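Local coordinates for protein putative carbonic anhydrase (PDB 3LAS) that probably catalyses the reversible interconversion of hydrogencarbonate and carbon dioxide as a zinc-dependent carbonic anhydrase of the beta class, at residues E103-L108 and Q119-F124; R32-T37 and H57-A62. All coordinates share one frame; numbering follows the deposited sequence.

Contact 1 of 2, residues E103-L108 and Q119-F124. With GAI (guanidine), chain I.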
ATOM      1  N   GLU A 103     -21.007  13.259   4.729  1.00 12.76           N
ATOM      2  CA  GLU A 103     -20.929  14.191   3.570  1.00 14.50           C
ATOM      3  C   GLU A 103     -20.477  13.351   2.348  1.00 13.14           C
ATOM      4  O   GLU A 103     -21.009  13.496   1.247  1.00 13.40           O
ATOM      5  CB  GLU A 103     -19.764  15.206   3.773  1.00 19.27           C
ATOM      6  CG  GLU A 103     -19.811  16.166   4.961  1.00 26.96           C
ATOM      7  CD  GLU A 103     -18.512  17.002   5.133  1.00 28.96           C
ATOM      8  OE1 GLU A 103     -17.322  16.508   4.803  1.00 25.25           O
ATOM      9  OE2 GLU A 103     -18.724  18.143   5.611  1.00 34.61           O
ATOM     10  N   PHE A 104     -19.523  12.432   2.547  1.00 11.37           N
ATOM     11  CA  PHE A 104     -18.950  11.720   1.393  1.00 11.69           C
ATOM     12  C   PHE A 104     -19.980  10.755   0.839  1.00 13.07           C
ATOM     13  O   PHE A 104     -20.170  10.630  -0.340  1.00 12.05           O
ATOM     14  CB  PHE A 104     -17.698  11.023   1.815  1.00 11.86           C
ATOM     15  CG  PHE A 104     -16.925  10.484   0.668  1.00 10.43           C
ATOM     16  CD1 PHE A 104     -16.454   9.209   0.702  1.00 10.44           C
ATOM     17  CD2 PHE A 104     -16.527  11.260  -0.433  1.00 11.71           C
ATOM     18  CE1 PHE A 104     -15.650   8.686  -0.310  1.00 12.57           C
ATOM     19  CE2 PHE A 104     -15.696  10.694  -1.459  1.00 11.94           C
ATOM     20  CZ  PHE A 104     -15.321   9.391  -1.401  1.00  9.74           C
ATOM     21  N   THR A 105     -20.773  10.123   1.713  1.00 13.06           N
ATOM     22  CA  THR A 105     -21.698   9.109   1.229  1.00 14.72           C
ATOM     23  C   THR A 105     -22.850   9.866   0.549  1.00 13.59           C
ATOM     24  O   THR A 105     -23.375   9.386  -0.471  1.00 15.66           O
ATOM     25  CB  THR A 105     -22.083   7.999   2.374  1.00 16.49           C
ATOM     26  OG1 THR A 105     -22.677   8.779   3.333  1.00 19.49           O
ATOM     27  CG2 THR A 105     -20.857   7.286   2.850  1.00 20.48           C
ATOM     28  N   GLU A 106     -23.177  11.089   0.976  1.00 14.42           N
ATOM     29  CA  GLU A 106     -24.178  11.846   0.180  1.00 17.07           C
ATOM     30  C   GLU A 106     -23.640  12.170  -1.231  1.00 15.68           C
ATOM     31  O   GLU A 106     -24.397  12.104  -2.237  1.00 16.76           O
ATOM     32  CB  GLU A 106     -24.555  13.147   0.874  1.00 17.77           C
ATOM     33  CG  GLU A 106     -25.502  12.948   2.063  1.00 24.48           C
ATOM     34  CD  GLU A 106     -26.680  12.064   1.685  1.00 31.16           C
ATOM     35  OE1 GLU A 106     -27.486  12.480   0.801  1.00 32.53           O
ATOM     36  OE2 GLU A 106     -26.779  10.940   2.272  1.00 29.03           O
ATOM     37  N   GLN A 107     -22.334  12.588  -1.323  1.00 13.84           N
ATOM     38  CA  GLN A 107     -21.745  12.838  -2.571  1.00 13.94           C
ATOM     39  C   GLN A 107     -21.739  11.617  -3.486  1.00 14.51           C
ATOM     40  O   GLN A 107     -22.033  11.706  -4.704  1.00 13.99           O
ATOM     41  CB  GLN A 107     -20.309  13.305  -2.344  1.00 14.73           C
ATOM     42  CG  GLN A 107     -19.541  13.700  -3.665  1.00 14.37           C
ATOM     43  CD  GLN A 107     -18.114  14.056  -3.416  1.00 17.35           C
ATOM     44  OE1 GLN A 107     -17.146  13.558  -4.102  1.00 17.70           O
ATOM     45  NE2 GLN A 107     -17.904  14.867  -2.422  1.00 18.78           N
ATOM     46  N   LEU A 108     -21.434  10.428  -2.946  1.00 12.87           N
ATOM     47  CA  LEU A 108     -21.473   9.238  -3.746  1.00 13.64           C
ATOM     48  C   LEU A 108     -22.881   8.916  -4.252  1.00 15.18           C
ATOM     49  O   LEU A 108     -23.034   8.418  -5.368  1.00 14.48           O
ATOM     50  CB  LEU A 108     -20.879   8.059  -3.000  1.00 11.71           C
ATOM     51  CG  LEU A 108     -19.435   8.270  -2.562  1.00 11.52           C
ATOM     52  CD1 LEU A 108     -19.008   7.053  -1.785  1.00 15.54           C
ATOM     53  CD2 LEU A 108     -18.413   8.417  -3.726  1.00 12.58           C
ATOM     54  N   GLN A 119     -21.304   2.372   5.012  1.00 17.10           N
ATOM     55  CA  GLN A 119     -19.867   1.997   4.907  1.00 17.51           C
ATOM     56  C   GLN A 119     -19.020   3.043   5.564  1.00 17.74           C
ATOM     57  O   GLN A 119     -19.230   4.296   5.378  1.00 19.65           O
ATOM     58  CB  GLN A 119     -19.452   2.024   3.443  1.00 19.46           C
ATOM     59  CG  GLN A 119     -20.119   1.066   2.581  1.00 25.62           C
ATOM     60  CD  GLN A 119     -19.736  -0.391   2.905  1.00 29.60           C
ATOM     61  OE1 GLN A 119     -20.621  -1.240   3.025  1.00 41.08           O
ATOM     62  NE2 GLN A 119     -18.466  -0.636   3.184  1.00 35.99           N
ATOM     63  N   ASP A 120     -17.990   2.580   6.239  1.00 13.10           N
ATOM     64  CA  ASP A 120     -17.101   3.460   6.973  1.00 12.93           C
ATOM     65  C   ASP A 120     -15.861   3.702   6.088  1.00 10.73           C
ATOM     66  O   ASP A 120     -15.056   2.806   5.841  1.00 11.83           O
ATOM     67  CB  ASP A 120     -16.682   2.791   8.280  1.00 13.79           C
ATOM     68  CG  ASP A 120     -15.956   3.747   9.190  1.00 11.29           C
ATOM     69  OD1 ASP A 120     -15.651   4.856   8.799  1.00 11.77           O
ATOM     70  OD2 ASP A 120     -15.722   3.381  10.416  1.00 14.07           O
ATOM     71  N   PHE A 121     -15.718   4.899   5.606  1.00  8.29           N
ATOM     72  CA  PHE A 121     -14.541   5.290   4.828  1.00  8.96           C
ATOM     73  C   PHE A 121     -13.344   5.623   5.673  1.00  9.11           C
ATOM     74  O   PHE A 121     -12.248   5.943   5.118  1.00  9.70           O
ATOM     75  CB  PHE A 121     -14.870   6.406   3.823  1.00  9.62           C
ATOM     76  CG  PHE A 121     -15.761   5.879   2.712  1.00  9.37           C
ATOM     77  CD1 PHE A 121     -15.213   5.386   1.546  1.00 10.33           C
ATOM     78  CD2 PHE A 121     -17.144   5.872   2.867  1.00 13.07           C
ATOM     79  CE1 PHE A 121     -16.007   4.846   0.535  1.00 12.16           C
ATOM     80  CE2 PHE A 121     -17.951   5.333   1.807  1.00 12.85           C
ATOM     81  CZ  PHE A 121     -17.331   4.809   0.671  1.00 11.93           C
ATOM     82  N   LEU A 122     -13.469   5.561   7.000  1.00  9.30           N
ATOM     83  CA  LEU A 122     -12.349   5.672   7.930  1.00  9.51           C
ATOM     84  C   LEU A 122     -11.664   7.042   7.946  1.00  9.32           C
ATOM     85  O   LEU A 122     -10.446   7.153   8.025  1.00  9.97           O
ATOM     86  CB  LEU A 122     -11.310   4.540   7.830  1.00  9.53           C
ATOM     87  CG  LEU A 122     -11.857   3.149   7.815  1.00  8.52           C
ATOM     88  CD1 LEU A 122     -10.813   2.078   7.492  1.00 10.15           C
ATOM     89  CD2 LEU A 122     -12.581   2.820   9.122  1.00 12.27           C
ATOM     90  N   PRO A 123     -12.415   8.177   7.911  1.00 10.40           N
ATOM     91  CA  PRO A 123     -11.806   9.489   8.072  1.00 10.22           C
ATOM     92  C   PRO A 123     -11.266   9.700   9.477  1.00 11.21           C
ATOM     93  O   PRO A 123     -11.614   8.902  10.393  1.00 13.35           O
ATOM     94  CB  PRO A 123     -13.002  10.483   7.765  1.00 11.61           C
ATOM     95  CG  PRO A 123     -14.199   9.716   8.325  1.00 11.14           C
ATOM     96  CD  PRO A 123     -13.903   8.231   7.921  1.00 10.23           C
ATOM     97  N   PHE A 124     -10.510  10.764   9.611  1.00 10.80           N
ATOM     98  CA  PHE A 124     -10.097  11.150  10.986  1.00 10.46           C
ATOM     99  C   PHE A 124      -9.886  12.650  10.965  1.00 14.93           C
ATOM    100  O   PHE A 124      -9.621  13.332   9.903  1.00 17.03           O
ATOM    101  CB  PHE A 124      -8.804  10.359  11.427  1.00 10.86           C
ATOM    102  CG  PHE A 124      -7.565  10.605  10.589  1.00 10.43           C
ATOM    103  CD1 PHE A 124      -6.853  11.775  10.707  1.00 11.78           C
ATOM    104  CD2 PHE A 124      -7.094   9.606   9.782  1.00 10.88           C
ATOM    105  CE1 PHE A 124      -5.653  11.959   9.974  1.00 12.93           C
ATOM    106  CE2 PHE A 124      -5.875   9.767   9.049  1.00 11.34           C
ATOM    107  CZ  PHE A 124      -5.210  10.924   9.134  1.00 13.09           C
TER
HETATM  108  C   GAI I 169     -16.047   0.437   0.368  1.00 25.66           C
HETATM  109  N1  GAI I 169     -15.551  -0.697  -0.149  1.00 27.44           N
HETATM  110  N2  GAI I 169     -15.890   0.987   1.551  1.00 26.97           N
HETATM  111  N3  GAI I 169     -17.044   1.156   0.083  1.00 20.44           N

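Contact 2 of 2, residues R32-T37 and H57-A62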
ATOM      1  N   ARG A  32      12.936  -7.063   8.622  1.00  9.45           N
ATOM      2  CA  ARG A  32      11.818  -7.670   9.408  1.00  9.93           C
ATOM      3  C   ARG A  32      10.793  -6.654   9.812  1.00  9.03           C
ATOM      4  O   ARG A  32      10.013  -6.860  10.740  1.00  9.61           O
ATOM      5  CB  ARG A  32      12.263  -8.521  10.580  1.00 11.91           C
ATOM      6  CG  ARG A  32      13.272  -9.637  10.134  1.00 14.45           C
ATOM      7  CD  ARG A  32      13.386 -10.584  11.266  1.00 19.08           C
ATOM      8  NE  ARG A  32      14.407 -11.599  11.268  1.00 33.86           N
ATOM      9  CZ  ARG A  32      15.703 -11.411  11.419  1.00 36.29           C
ATOM     10  NH1 ARG A  32      16.229 -10.167  11.378  1.00 36.20           N
ATOM     11  NH2 ARG A  32      16.442 -12.535  11.539  1.00 19.66           N
ATOM     12  N   VAL A  33      10.650  -5.562   9.037  1.00  8.32           N
ATOM     13  CA  VAL A  33       9.653  -4.528   9.325  1.00  7.20           C
ATOM     14  C   VAL A  33       8.597  -4.498   8.239  1.00  7.54           C
ATOM     15  O   VAL A  33       8.915  -4.653   7.028  1.00  8.65           O
ATOM     16  CB  VAL A  33      10.315  -3.125   9.420  1.00  8.88           C
ATOM     17  CG1 VAL A  33       9.227  -2.061   9.686  1.00 10.30           C
ATOM     18  CG2 VAL A  33      11.379  -3.082  10.478  1.00  9.08           C
ATOM     19  N   ALA A  34       7.355  -4.288   8.645  1.00  8.01           N
ATOM     20  CA  ALA A  34       6.244  -3.903   7.765  1.00  7.21           C
ATOM     21  C   ALA A  34       5.791  -2.522   8.143  1.00  7.64           C
ATOM     22  O   ALA A  34       5.549  -2.237   9.376  1.00  7.90           O
ATOM     23  CB  ALA A  34       5.117  -4.906   7.875  1.00  7.42           C
ATOM     24  N   ILE A  35       5.657  -1.642   7.149  1.00  6.65           N
ATOM     25  CA  ILE A  35       5.155  -0.266   7.356  1.00  6.98           C
ATOM     26  C   ILE A  35       3.753  -0.175   6.885  1.00  7.22           C
ATOM     27  O   ILE A  35       3.435  -0.697   5.798  1.00  9.46           O
ATOM     28  CB  ILE A  35       6.047   0.670   6.534  1.00  8.64           C
ATOM     29  CG1 ILE A  35       7.512   0.605   7.071  1.00 10.12           C
ATOM     30  CG2 ILE A  35       5.540   2.142   6.583  1.00  9.86           C
ATOM     31  CD1 ILE A  35       8.506   0.820   5.936  1.00 11.65           C
ATOM     32  N   VAL A  36       2.852   0.403   7.671  1.00  7.46           N
ATOM     33  CA  VAL A  36       1.429   0.668   7.264  1.00  7.60           C
ATOM     34  C   VAL A  36       1.281   2.157   7.116  1.00  6.74           C
ATOM     35  O   VAL A  36       1.486   2.893   8.123  1.00  7.58           O
ATOM     36  CB  VAL A  36       0.479   0.114   8.341  1.00  6.61           C
ATOM     37  CG1 VAL A  36      -0.995   0.453   8.049  1.00  9.83           C
ATOM     38  CG2 VAL A  36       0.683  -1.409   8.538  1.00  9.26           C
ATOM     39  N   THR A  37       0.979   2.631   5.916  1.00  6.39           N
ATOM     40  CA  THR A  37       0.900   4.067   5.713  1.00  6.68           C
ATOM     41  C   THR A  37      -0.135   4.427   4.649  1.00  5.85           C
ATOM     42  O   THR A  37      -0.880   3.561   4.155  1.00  6.42           O
ATOM     43  CB  THR A  37       2.286   4.645   5.392  1.00  8.59           C
ATOM     44  OG1 THR A  37       2.287   6.067   5.467  1.00  7.68           O
ATOM     45  CG2 THR A  37       2.822   4.160   4.065  1.00  8.98           C
ATOM     46  N   HIS A  57       8.538  -4.469   4.072  1.00  7.54           N
ATOM     47  CA  HIS A  57       7.243  -4.448   3.441  1.00  7.19           C
ATOM     48  C   HIS A  57       6.563  -3.091   3.619  1.00  7.67           C
ATOM     49  O   HIS A  57       6.727  -2.435   4.674  1.00  7.84           O
ATOM     50  CB  HIS A  57       6.300  -5.541   4.066  1.00  7.37           C
ATOM     51  CG  HIS A  57       6.588  -6.891   3.528  1.00  7.09           C
ATOM     52  ND1 HIS A  57       6.502  -8.054   4.270  1.00  7.64           N
ATOM     53  CD2 HIS A  57       6.994  -7.257   2.286  1.00  8.04           C
ATOM     54  CE1 HIS A  57       6.743  -9.095   3.483  1.00  8.94           C
ATOM     55  NE2 HIS A  57       7.108  -8.632   2.272  1.00  9.10           N
ATOM     56  N   ILE A  58       5.868  -2.690   2.568  1.00  6.90           N
ATOM     57  CA  ILE A  58       5.205  -1.341   2.564  1.00  7.52           C
ATOM     58  C   ILE A  58       3.768  -1.569   2.194  1.00  6.59           C
ATOM     59  O   ILE A  58       3.465  -2.001   1.081  1.00  7.84           O
ATOM     60  CB  ILE A  58       5.874  -0.354   1.596  1.00  7.12           C
ATOM     61  CG1 ILE A  58       7.388  -0.249   1.949  1.00  8.16           C
ATOM     62  CG2 ILE A  58       5.205   0.999   1.677  1.00  8.43           C
ATOM     63  CD1 ILE A  58       8.198   0.456   0.818  1.00 11.12           C
ATOM     64  N   LEU A  59       2.876  -1.394   3.173  1.00  6.60           N
ATOM     65  CA  LEU A  59       1.412  -1.511   3.027  1.00  6.10           C
ATOM     66  C   LEU A  59       0.855  -0.122   2.951  1.00  6.64           C
ATOM     67  O   LEU A  59       1.224   0.742   3.762  1.00  6.64           O
ATOM     68  CB  LEU A  59       0.750  -2.264   4.175  1.00  6.43           C
ATOM     69  CG  LEU A  59       1.082  -3.754   4.297  1.00  5.88           C
ATOM     70  CD1 LEU A  59       2.516  -4.017   4.766  1.00  9.02           C
ATOM     71  CD2 LEU A  59       0.188  -4.355   5.357  1.00 10.30           C
ATOM     72  N   ARG A  60      -0.050   0.134   1.995  1.00  6.00           N
ATOM     73  CA  ARG A  60      -0.566   1.529   1.843  1.00  6.24           C
ATOM     74  C   ARG A  60      -2.002   1.457   1.454  1.00  6.46           C
ATOM     75  O   ARG A  60      -2.442   0.710   0.571  1.00  6.56           O
ATOM     76  CB  ARG A  60       0.177   2.279   0.731  1.00  6.26           C
ATOM     77  CG  ARG A  60       1.719   2.272   0.930  1.00  6.96           C
ATOM     78  CD  ARG A  60       2.499   3.096  -0.103  1.00  6.66           C
ATOM     79  NE  ARG A  60       2.249   4.550   0.165  1.00  6.35           N
ATOM     80  CZ  ARG A  60       2.917   5.543  -0.378  1.00  6.97           C
ATOM     81  NH1 ARG A  60       3.959   5.323  -1.170  1.00  8.08           N
ATOM     82  NH2 ARG A  60       2.581   6.773  -0.098  1.00  7.70           N
ATOM     83  N   ASN A  61      -2.805   2.328   2.086  1.00  6.28           N
ATOM     84  CA  ASN A  61      -4.233   2.451   1.813  1.00  5.47           C
ATOM     85  C   ASN A  61      -4.640   3.892   2.047  1.00  6.11           C
ATOM     86  O   ASN A  61      -3.785   4.761   2.331  1.00  6.97           O
ATOM     87  CB  ASN A  61      -5.086   1.426   2.556  1.00  6.31           C
ATOM     88  CG  ASN A  61      -5.098   1.688   4.072  1.00  7.21           C
ATOM     89  OD1 ASN A  61      -4.689   2.769   4.501  1.00  7.89           O
ATOM     90  ND2 ASN A  61      -5.658   0.769   4.812  1.00  8.58           N
ATOM     91  N   ALA A  62      -5.946   4.205   1.918  1.00  5.82           N
ATOM     92  CA  ALA A  62      -6.355   5.610   2.176  1.00  6.36           C
ATOM     93  C   ALA A  62      -6.312   5.862   3.689  1.00  7.60           C
ATOM     94  O   ALA A  62      -7.012   5.233   4.480  1.00  7.86           O
ATOM     95  CB  ALA A  62      -7.744   5.874   1.654  1.00  6.96           C
TER

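Contact 1 of 2, residues E103-L108 and Q119-F124
F121 reaches from the loop before helix 127-140 to F104, T105 and L108 of helix 101-112, and the contact is built round a T-shaped aromatic pair. The edge of F104 points at the face of F121, with planes at 89° and centroids 5.1 Å apart. F104 is set for this by its chi1 of -170°, which turns CG away from the backbone N. Followed outward from CB, the F121 ring first offers CG and CD1 to this edge: F104 CD1 stands over the ring centre, 4.0 Å from F121 CG, and F104 CE1 lies 3.8 Å from F121 CD1. Along the CD2-CE2 flank, the T105 methyl approaches obliquely, its CG2 3.7 Å from F121 CE2. Threonine suits this turn of helix because its hydroxyl bonds back to the carbonyl of N101 while its methyl serves the apolar side. V75 of the second subunit packs on both phenyl rings, so the contact belongs to the dimer interface. N101 also accepts the backbone N-H of F121 through OD1, tying the loop to the start of the helix. At the tip, F121 CZ lies 3.7 Å from L108 CD1 and, likewise obliquely, 3.7 Å from N3 of the bound guanidine.

Contact 2 of 2, residues R32-T37 and H57-A62
I35 is held to strand 57-61 by both its backbone N-H and its C=O: the N-H goes to H57 O and the carbonyl receives the N-H of L59. L59 N lies 2.8 Å from I35 O. The same ladder runs on through T37 N to L59 O at 2.9 Å and ends with N61 N on T37 O, 3.1 Å. Where a residue turns its N-H away, a CA-H can still approach, as with R60 CA at 3.1 Å from T37 O.

A34, H57, V36 and L59 place their CB atoms on one face of the sheet. A34 CB meets L59 CD1 at 4.1 Å; alanine's small size suits a place directly under helix 68-80, where L74 and S77 pack on it and S73 on L59. The H57 ring leads away from strand 33-37, and its ND1 bonds to S77. On the opposite face the branched I35 and I58 meet at I35 CD1 and I58 CG1, 4.3 Å apart, and T37 lies beside R60, its CG2 3.8 Å from R60 CG. With chi1 of -168°, T37 holds OG1 anti to its N, where it bonds to L89 O, and leaves the methyl to R60.

Farther out, helix 45-49 covers this face, V45 touching T37, I58 and R60. The R60 guanidinium reaches the carbonyls of C38 and L43 through NH2; C38 is a zinc ligand, so R60 is hydrogen-bonded to the backbone of a metal-binding residue. Strand 85-91 flanks 33-37, whereas the second subunit supplies backbone bonds to I58 and R60. The strands, inclined by only 18°, form the parallel pair of a beta-alpha-beta unit at the core of the beta-class carbonic anhydrase fold, leading into its zinc site.

Contact 2 closes along the chain before contact 1 begins, and between them come strand 85-91, ending in the zinc ligand H91, and the further ligand C94. Their centres lie 23 Å apart, and their nearest atoms, about 5 Å apart, do not touch. In space, contact 2 is centred about 5 Å from the centre of the chain, at the 56-61 edge of the sheet; contact 1 lies 19 Å from it, on helix 101-112 and the following loop. Both nevertheless meet helix 68-80 of the second subunit, where R72 bonds to the carbonyls of F121 and A62. The dimer interface thus links the central sheet beside the zinc site with the outlying helix and loop.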